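Local coordinates for glycerophosphodiester phosphodiesterase (PDB 3CH0), which is a glycerophosphodiester phosphodiesterase family protein built on a TIM-barrel fold, at residues V239-V244 with D259-D264; D10-R15 with T39-L44. One frame throughout, in Å; residues are numbered along the deposited sequence.

Interaction 1. Residues V239-V244 with D259-D264; sequences VIPWTV and DGIITD. With EDO (1,2-ethanediol), chain E.
Between the last two strands of the TIM barrel, where the chain leaving strand 238-239 runs beside strand 260-263, Val239 and Asp259 pair at one end and Val244 and Thr263 at the other. The end-to-end directions of the two segments differ by 26°, so they run roughly parallel. Val239 is held twice: its N donates to Asp259 OD2 (2.8 Å), meeting the anti side of a carboxylate oxygen that His233 also binds, and its O accepts from Asp259 N. Further along, Ile262 uses both backbone groups, N giving to Pro241 O (3.1 Å) and O receiving Val244 N (2.9 Å, 167° at the hydrogen). Thr243 CA adds a CH...O contact to the same Ile262 O. Thr263 OG1, anti to its own N (chi1 -179°), donates to Val244 O at 2.7 Å, tilted from the carbonyl plane.

Apolar packing falls on two sides. Ile262 CG1 meets Ile240 CG2 at 3.8 Å while its CB lies against Trp242 CB; the Ile261 and Val244 side chains cross at about a right angle, CG2 meeting CB, close to helix 247-256. A cis peptide precedes Thr243, whose N donates almost straight to 1,2-ethanediol O1 (3.1 Å). Three backbone-backbone bonds are thus supplemented by one carboxylate and one hydroxyl; Gly260 O, by contrast, is buried without a polar partner.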
ATOM      1  N   VAL A 239       6.239 -13.752   5.056  1.00 11.88           N
ATOM      2  CA  VAL A 239       5.535 -12.993   6.093  1.00 10.29           C
ATOM      3  C   VAL A 239       6.100 -11.571   6.178  1.00 10.65           C
ATOM      4  O   VAL A 239       7.273 -11.369   6.465  1.00 11.41           O
ATOM      5  CB  VAL A 239       5.598 -13.671   7.483  1.00 11.41           C
ATOM      6  CG1 VAL A 239       4.798 -12.817   8.521  1.00 11.66           C
ATOM      7  CG2 VAL A 239       5.037 -15.113   7.371  1.00 12.50           C
ATOM      8  N   ILE A 240       5.246 -10.578   5.902  1.00 11.64           N
ATOM      9  CA  ILE A 240       5.630  -9.173   5.808  1.00 10.01           C
ATOM     10  C   ILE A 240       4.632  -8.311   6.584  1.00  9.01           C
ATOM     11  O   ILE A 240       3.594  -7.931   6.050  1.00 10.46           O
ATOM     12  CB  ILE A 240       5.720  -8.681   4.343  1.00 11.62           C
ATOM     13  CG1 ILE A 240       6.665  -9.609   3.556  1.00 15.04           C
ATOM     14  CG2 ILE A 240       6.229  -7.264   4.273  1.00  9.46           C
ATOM     15  CD1 ILE A 240       6.850  -9.207   2.106  1.00 12.99           C
ATOM     16  N   PRO A 241       4.929  -8.056   7.866  1.00  9.82           N
ATOM     17  CA  PRO A 241       3.994  -7.293   8.685  1.00  9.91           C
ATOM     18  C   PRO A 241       4.063  -5.784   8.487  1.00  9.53           C
ATOM     19  O   PRO A 241       5.027  -5.257   7.929  1.00 10.54           O
ATOM     20  CB  PRO A 241       4.403  -7.619  10.109  1.00  9.74           C
ATOM     21  CG  PRO A 241       5.686  -8.266  10.060  1.00 17.24           C
ATOM     22  CD  PRO A 241       6.080  -8.548   8.642  1.00 10.14           C
ATOM     23  N   TRP A 242       3.029  -5.136   9.015  1.00  9.99           N
ATOM     24  CA  TRP A 242       2.859  -3.686   8.900  1.00  9.56           C
ATOM     25  C   TRP A 242       2.249  -3.131  10.175  1.00  9.21           C
ATOM     26  O   TRP A 242       1.686  -3.908  10.920  1.00  9.72           O
ATOM     27  CB  TRP A 242       1.897  -3.369   7.728  1.00 11.46           C
ATOM     28  CG  TRP A 242       0.586  -4.139   7.798  1.00 11.23           C
ATOM     29  CD1 TRP A 242       0.318  -5.356   7.219  1.00  9.71           C
ATOM     30  CD2 TRP A 242      -0.608  -3.781   8.508  1.00  8.20           C
ATOM     31  NE1 TRP A 242      -0.953  -5.739   7.487  1.00  9.92           N
ATOM     32  CE2 TRP A 242      -1.547  -4.802   8.293  1.00  9.25           C
ATOM     33  CE3 TRP A 242      -0.991  -2.685   9.306  1.00  9.41           C
ATOM     34  CZ2 TRP A 242      -2.829  -4.751   8.865  1.00 10.65           C
ATOM     35  CZ3 TRP A 242      -2.267  -2.650   9.860  1.00 12.64           C
ATOM     36  CH2 TRP A 242      -3.182  -3.664   9.613  1.00 12.29           C
ATOM     37  N   THR A 243       2.321  -1.818  10.414  1.00  9.72           N
ATOM     38  CA  THR A 243       3.242  -0.878   9.848  1.00  9.65           C
ATOM     39  C   THR A 243       4.205  -0.607  10.993  1.00 10.32           C
ATOM     40  O   THR A 243       3.806  -0.122  12.062  1.00 11.10           O
ATOM     41  CB  THR A 243       2.512   0.390   9.382  1.00 10.60           C
ATOM     42  OG1 THR A 243       1.630   0.039   8.295  1.00 10.96           O
ATOM     43  CG2 THR A 243       3.478   1.455   8.877  1.00 10.91           C
ATOM     44  N   VAL A 244       5.475  -0.924  10.775  1.00  8.57           N
ATOM     45  CA  VAL A 244       6.479  -1.031  11.835  1.00  9.67           C
ATOM     46  C   VAL A 244       7.461   0.125  11.776  1.00 10.83           C
ATOM     47  O   VAL A 244       8.197   0.257  10.823  1.00 10.64           O
ATOM     48  CB  VAL A 244       7.181  -2.368  11.795  1.00 10.50           C
ATOM     49  CG1 VAL A 244       7.970  -2.573  13.092  1.00 10.47           C
ATOM     50  CG2 VAL A 244       6.195  -3.561  11.557  1.00 10.30           C
ATOM     51  N   ASP A 259      10.066 -11.962   6.620  1.00 11.59           N
ATOM     52  CA  ASP A 259      10.672 -11.816   5.298  1.00 12.51           C
ATOM     53  C   ASP A 259      10.754 -10.411   4.743  1.00 11.93           C
ATOM     54  O   ASP A 259      11.351 -10.173   3.689  1.00 11.94           O
ATOM     55  CB  ASP A 259       9.906 -12.696   4.301  1.00 11.11           C
ATOM     56  CG  ASP A 259       9.879 -14.157   4.752  1.00 11.54           C
ATOM     57  OD1 ASP A 259      10.925 -14.804   4.541  1.00 16.59           O
ATOM     58  OD2 ASP A 259       8.888 -14.598   5.356  1.00 14.81           O
ATOM     59  N   GLY A 260      10.183  -9.472   5.484  1.00 11.28           N
ATOM     60  CA  GLY A 260      10.130  -8.086   5.073  1.00 11.27           C
ATOM     61  C   GLY A 260       9.440  -7.266   6.134  1.00  9.61           C
ATOM     62  O   GLY A 260       8.870  -7.790   7.070  1.00 11.61           O
ATOM     63  N   ILE A 261       9.427  -5.969   5.859  1.00 10.24           N
ATOM     64  CA  ILE A 261       8.797  -4.975   6.747  1.00  8.64           C
ATOM     65  C   ILE A 261       8.184  -3.891   5.912  1.00 10.96           C
ATOM     66  O   ILE A 261       8.802  -3.405   4.980  1.00 11.85           O
ATOM     67  CB  ILE A 261       9.819  -4.317   7.691  1.00 12.15           C
ATOM     68  CG1 ILE A 261      10.282  -5.356   8.717  1.00 13.45           C
ATOM     69  CG2 ILE A 261       9.280  -3.007   8.401  1.00 12.88           C
ATOM     70  CD1 ILE A 261       9.328  -5.632   9.867  1.00 12.18           C
ATOM     71  N   ILE A 262       6.946  -3.537   6.275  1.00  8.71           N
ATOM     72  CA  ILE A 262       6.273  -2.360   5.764  1.00  7.25           C
ATOM     73  C   ILE A 262       6.416  -1.276   6.850  1.00  8.08           C
ATOM     74  O   ILE A 262       5.901  -1.441   7.937  1.00 10.66           O
ATOM     75  CB  ILE A 262       4.811  -2.690   5.359  1.00  8.78           C
ATOM     76  CG1 ILE A 262       4.758  -3.723   4.231  1.00 10.67           C
ATOM     77  CG2 ILE A 262       3.978  -1.349   5.103  1.00  8.87           C
ATOM     78  CD1 ILE A 262       3.465  -4.485   4.220  1.00  9.95           C
ATOM     79  N   THR A 263       7.002  -0.150   6.454  1.00  9.27           N
ATOM     80  CA  THR A 263       7.270   0.925   7.391  1.00  7.83           C
ATOM     81  C   THR A 263       7.084   2.325   6.835  1.00  8.51           C
ATOM     82  O   THR A 263       7.411   2.586   5.682  1.00  8.96           O
ATOM     83  CB  THR A 263       8.745   0.823   7.905  1.00 11.18           C
ATOM     84  OG1 THR A 263       9.027   1.876   8.858  1.00 10.08           O
ATOM     85  CG2 THR A 263       9.811   0.905   6.791  1.00  9.98           C
ATOM     86  N   ASP A 264       6.577   3.219   7.686  1.00  9.49           N
ATOM     87  CA  ASP A 264       6.478   4.641   7.329  1.00  7.72           C
ATOM     88  C   ASP A 264       7.845   5.329   7.271  1.00  7.69           C
ATOM     89  O   ASP A 264       7.931   6.433   6.757  1.00  9.62           O
ATOM     90  CB  ASP A 264       5.590   5.379   8.339  1.00  9.94           C
ATOM     91  CG  ASP A 264       4.151   5.009   8.182  1.00 11.11           C
ATOM     92  OD1 ASP A 264       3.665   4.991   7.016  1.00 11.50           O
ATOM     93  OD2 ASP A 264       3.493   4.741   9.212  1.00 11.94           O
TER
HETATM   94  C1  EDO E 275       0.519  -1.796  13.335  1.00 30.99           C
HETATM   95  O1  EDO E 275       0.256  -0.744  12.427  1.00 23.64           O
HETATM   96  C2  EDO E 275      -0.071  -1.496  14.715  1.00 24.91           C
HETATM   97  O2  EDO E 275      -1.432  -1.917  14.796  1.00 28.94           O

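Interaction 2. Residues D10-R15 with T39-L44; sequences DIQGHR and TLEFDL
Gln12 beside Thr39 and Gly13 beside Leu40 set a parallel register between strand 10-13 and the 39-44 part of strand 39-46, whose segment axes approach to 4.7 Å and are inclined at 42°. Three backbone bonds fix it: Thr39 N to Ile11 O, Gly13 N to Thr39 O and Glu41 N to Gly13 O. Gln12 CA adds a CH...O contact to Thr39 O.

Side-chain hydrogen bonds extend the pairing at both ends. Thr39 OG1 donates to the syn side of Asp10 OD1 at 2.6 Å, while Gln12 NE2 reaches Asp10 OD2 (2.9 Å) from above the carboxylate plane. Between them, the extended Gln12 chain lies alongside Thr39, CD against CG2 at 3.7 Å; Gln12 OE1 binds Asn134. At the other end Glu41, bent at CG (chi2 -74°), turns OE1 back to accept Arg15 N (2.9 Å), while Gln174 binds its OE2. Glu41 OE1 also lies 3.2 Å from His14 CD2, with the carboxylate inclined 29° to the ring; Arg15 CG packs over the centre of one ring face.

The charged contact is looser. Arg15 NE and Asp43 OD2 form a salt bridge at 3.5 Å, but the oxygen stands well out of the guanidinium plane, so charge alone acts. A water receives Arg15 NE at 2.9 Å and lies within hydrogen-bonding distance of Glu41 OE1 and Asp43 OD2. Asn24 also binds Asp43 OD2, Glu23 pairs with Arg15 NH1, His14 ND1 bonds Asp264 OD1, and both His14 NE2 and Arg15 NH2 bind citric acid.

These strands bracket helix 26-35 in a beta-alpha-beta unit. Strand 132-137 flanks 39-46 on one side, strand 260-263 flanks 10-13 on the other, and Leu40 and Phe42 pack on helix 117-127.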
ATOM      1  N   ASP A  10      12.699  -7.924   2.285  1.00 13.78           N
ATOM      2  CA  ASP A  10      11.896  -6.941   1.542  1.00 11.41           C
ATOM      3  C   ASP A  10      11.619  -5.705   2.404  1.00 12.64           C
ATOM      4  O   ASP A  10      10.765  -5.744   3.279  1.00 11.40           O
ATOM      5  CB  ASP A  10      10.598  -7.599   1.089  1.00 11.89           C
ATOM      6  CG  ASP A  10       9.816  -6.750   0.146  1.00 14.71           C
ATOM      7  OD1 ASP A  10      10.252  -5.625  -0.170  1.00 12.28           O
ATOM      8  OD2 ASP A  10       8.756  -7.240  -0.300  1.00 14.51           O
ATOM      9  N   ILE A  11      12.376  -4.633   2.167  1.00 11.83           N
ATOM     10  CA  ILE A  11      12.168  -3.333   2.803  1.00 11.45           C
ATOM     11  C   ILE A  11      11.128  -2.577   1.965  1.00 12.54           C
ATOM     12  O   ILE A  11      11.420  -2.192   0.852  1.00 11.03           O
ATOM     13  CB  ILE A  11      13.469  -2.493   2.860  1.00 12.61           C
ATOM     14  CG1 ILE A  11      14.515  -3.199   3.716  1.00 12.22           C
ATOM     15  CG2 ILE A  11      13.203  -1.102   3.402  1.00 13.94           C
ATOM     16  CD1 ILE A  11      15.914  -2.651   3.539  1.00 14.86           C
ATOM     17  N   GLN A  12       9.931  -2.383   2.537  1.00 10.28           N
ATOM     18  CA  GLN A  12       8.812  -1.738   1.862  1.00  8.76           C
ATOM     19  C   GLN A  12       8.583  -0.344   2.448  1.00  8.70           C
ATOM     20  O   GLN A  12       8.353  -0.196   3.651  1.00 10.46           O
ATOM     21  CB  GLN A  12       7.489  -2.508   1.930  1.00  9.33           C
ATOM     22  CG  GLN A  12       7.616  -3.937   1.471  1.00  8.69           C
ATOM     23  CD  GLN A  12       6.312  -4.497   0.910  1.00 10.68           C
ATOM     24  OE1 GLN A  12       5.285  -3.802   0.894  1.00 12.31           O
ATOM     25  NE2 GLN A  12       6.352  -5.727   0.440  1.00 12.24           N
ATOM     26  N   GLY A  13       8.592   0.669   1.597  1.00  8.95           N
ATOM     27  CA  GLY A  13       8.234   2.022   2.008  1.00  9.53           C
ATOM     28  C   GLY A  13       6.734   2.198   1.999  1.00 10.42           C
ATOM     29  O   GLY A  13       6.113   2.151   0.944  1.00  9.64           O
ATOM     30  N   HIS A  14       6.121   2.325   3.201  1.00  9.61           N
ATOM     31  CA  HIS A  14       4.668   2.391   3.358  1.00  8.90           C
ATOM     32  C   HIS A  14       4.157   3.705   2.749  1.00  9.05           C
ATOM     33  O   HIS A  14       4.576   4.792   3.206  1.00  9.34           O
ATOM     34  CB  HIS A  14       4.289   2.314   4.856  1.00  9.14           C
ATOM     35  CG  HIS A  14       2.829   2.201   5.153  1.00  9.08           C
ATOM     36  ND1 HIS A  14       2.181   3.041   6.042  1.00 10.65           N
ATOM     37  CD2 HIS A  14       1.893   1.324   4.706  1.00 10.24           C
ATOM     38  CE1 HIS A  14       0.910   2.658   6.142  1.00  9.23           C
ATOM     39  NE2 HIS A  14       0.722   1.607   5.359  1.00 10.83           N
ATOM     40  N   ARG A  15       3.311   3.637   1.737  1.00  7.43           N
ATOM     41  CA  ARG A  15       2.863   4.831   1.027  1.00  9.83           C
ATOM     42  C   ARG A  15       4.027   5.650   0.544  1.00 10.58           C
ATOM     43  O   ARG A  15       4.028   6.870   0.554  1.00 10.13           O
ATOM     44  CB  ARG A  15       1.880   5.662   1.867  1.00 10.23           C
ATOM     45  CG  ARG A  15       0.760   4.798   2.541  1.00  9.14           C
ATOM     46  CD  ARG A  15      -0.312   5.561   3.284  1.00  6.54           C
ATOM     47  NE  ARG A  15      -1.056   4.604   4.095  1.00  9.35           N
ATOM     48  CZ  ARG A  15      -1.851   4.933   5.076  1.00 10.27           C
ATOM     49  NH1 ARG A  15      -2.247   6.198   5.257  1.00 11.47           N
ATOM     50  NH2 ARG A  15      -2.332   3.979   5.831  1.00 12.48           N
ATOM     51  N   THR A  39      10.857  -2.161  -2.238  1.00 10.87           N
ATOM     52  CA  THR A  39       9.469  -2.134  -2.715  1.00 10.04           C
ATOM     53  C   THR A  39       8.798  -0.825  -2.336  1.00  9.25           C
ATOM     54  O   THR A  39       8.959  -0.337  -1.186  1.00 10.85           O
ATOM     55  CB  THR A  39       8.705  -3.267  -2.030  1.00  9.11           C
ATOM     56  OG1 THR A  39       9.347  -4.522  -2.347  1.00 10.57           O
ATOM     57  CG2 THR A  39       7.208  -3.378  -2.458  1.00 13.12           C
ATOM     58  N   LEU A  40       8.082  -0.272  -3.298  1.00 10.03           N
ATOM     59  CA  LEU A  40       7.183   0.848  -3.024  1.00  8.42           C
ATOM     60  C   LEU A  40       5.836   0.210  -2.669  1.00  8.71           C
ATOM     61  O   LEU A  40       5.291  -0.549  -3.470  1.00  9.58           O
ATOM     62  CB  LEU A  40       7.018   1.710  -4.248  1.00  9.60           C
ATOM     63  CG  LEU A  40       8.326   2.283  -4.858  1.00  9.56           C
ATOM     64  CD1 LEU A  40       7.998   3.073  -6.139  1.00 11.00           C
ATOM     65  CD2 LEU A  40       8.999   3.176  -3.830  1.00 10.52           C
ATOM     66  N   GLU A  41       5.313   0.555  -1.511  1.00  8.75           N
ATOM     67  CA  GLU A  41       4.022   0.119  -1.040  1.00  7.93           C
ATOM     68  C   GLU A  41       3.018   1.295  -1.194  1.00  8.01           C
ATOM     69  O   GLU A  41       3.347   2.472  -0.962  1.00  8.49           O
ATOM     70  CB  GLU A  41       4.104  -0.377   0.402  1.00  9.34           C
ATOM     71  CG  GLU A  41       2.836  -1.027   0.959  1.00 11.67           C
ATOM     72  CD  GLU A  41       1.717  -0.078   1.301  1.00 11.12           C
ATOM     73  OE1 GLU A  41       1.902   1.152   1.523  1.00 11.07           O
ATOM     74  OE2 GLU A  41       0.557  -0.544   1.423  1.00 12.24           O
ATOM     75  N   PHE A  42       1.797   1.019  -1.637  1.00  9.10           N
ATOM     76  CA  PHE A  42       0.874   2.099  -1.921  1.00  8.79           C
ATOM     77  C   PHE A  42      -0.520   1.525  -2.097  1.00 10.13           C
ATOM     78  O   PHE A  42      -0.714   0.334  -2.128  1.00  9.40           O
ATOM     79  CB  PHE A  42       1.279   2.870  -3.193  1.00  8.70           C
ATOM     80  CG  PHE A  42       1.513   1.952  -4.358  1.00  7.78           C
ATOM     81  CD1 PHE A  42       2.748   1.365  -4.561  1.00  8.66           C
ATOM     82  CD2 PHE A  42       0.482   1.656  -5.273  1.00  8.72           C
ATOM     83  CE1 PHE A  42       2.964   0.476  -5.568  1.00  9.21           C
ATOM     84  CE2 PHE A  42       0.671   0.744  -6.287  1.00  9.76           C
ATOM     85  CZ  PHE A  42       1.912   0.161  -6.445  1.00  9.25           C
ATOM     86  N   ASP A  43      -1.493   2.423  -2.210  1.00  9.69           N
ATOM     87  CA  ASP A  43      -2.926   2.126  -2.182  1.00  9.67           C
ATOM     88  C   ASP A  43      -3.562   2.661  -3.438  1.00 10.75           C
ATOM     89  O   ASP A  43      -3.147   3.697  -3.948  1.00  9.48           O
ATOM     90  CB  ASP A  43      -3.490   2.864  -1.005  1.00  8.98           C
ATOM     91  CG  ASP A  43      -2.767   2.562   0.273  1.00 10.47           C
ATOM     92  OD1 ASP A  43      -2.819   1.393   0.675  1.00  9.90           O
ATOM     93  OD2 ASP A  43      -2.213   3.465   0.953  1.00 11.36           O
ATOM     94  N   LEU A  44      -4.560   1.928  -3.958  1.00  9.10           N
ATOM     95  CA  LEU A  44      -5.207   2.257  -5.211  1.00 10.19           C
ATOM     96  C   LEU A  44      -6.709   2.331  -5.086  1.00  8.66           C
ATOM     97  O   LEU A  44      -7.360   1.482  -4.437  1.00  9.21           O
ATOM     98  CB  LEU A  44      -4.866   1.242  -6.297  1.00  9.17           C
ATOM     99  CG  LEU A  44      -3.376   0.950  -6.535  1.00 10.61           C
ATOM    100  CD1 LEU A  44      -3.115  -0.238  -7.464  1.00 12.22           C
ATOM    101  CD2 LEU A  44      -2.710   2.218  -7.081  1.00 11.95           C
TER
HETATM  102  O   HOH W   1      -0.621   2.053   2.702  1.00 10.84           O

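How the interactions relate
Along the chain the two contacts come in series: both segments of interaction 2 precede those of interaction 1. In space their centres are 9 Å apart, joined through neighbouring strands 10-13 and 260-263 of one sheet. Direct evidence for the junction is a probable hydrogen bond from His14 N to Thr263 O (2.8 Å) and another between His14 ND1 and Asp264 OD1 (2.6 Å). Ile262 packs against strand 10-13 and the residue after it, CG1 on Gln12 OE1 and CG2 on His14 CD2. The last strand of the barrel thus lies beside the first, closing the ring. Arg15 and Trp242, one from each contact, both approach bound citric acid, consistent with a shared pocket.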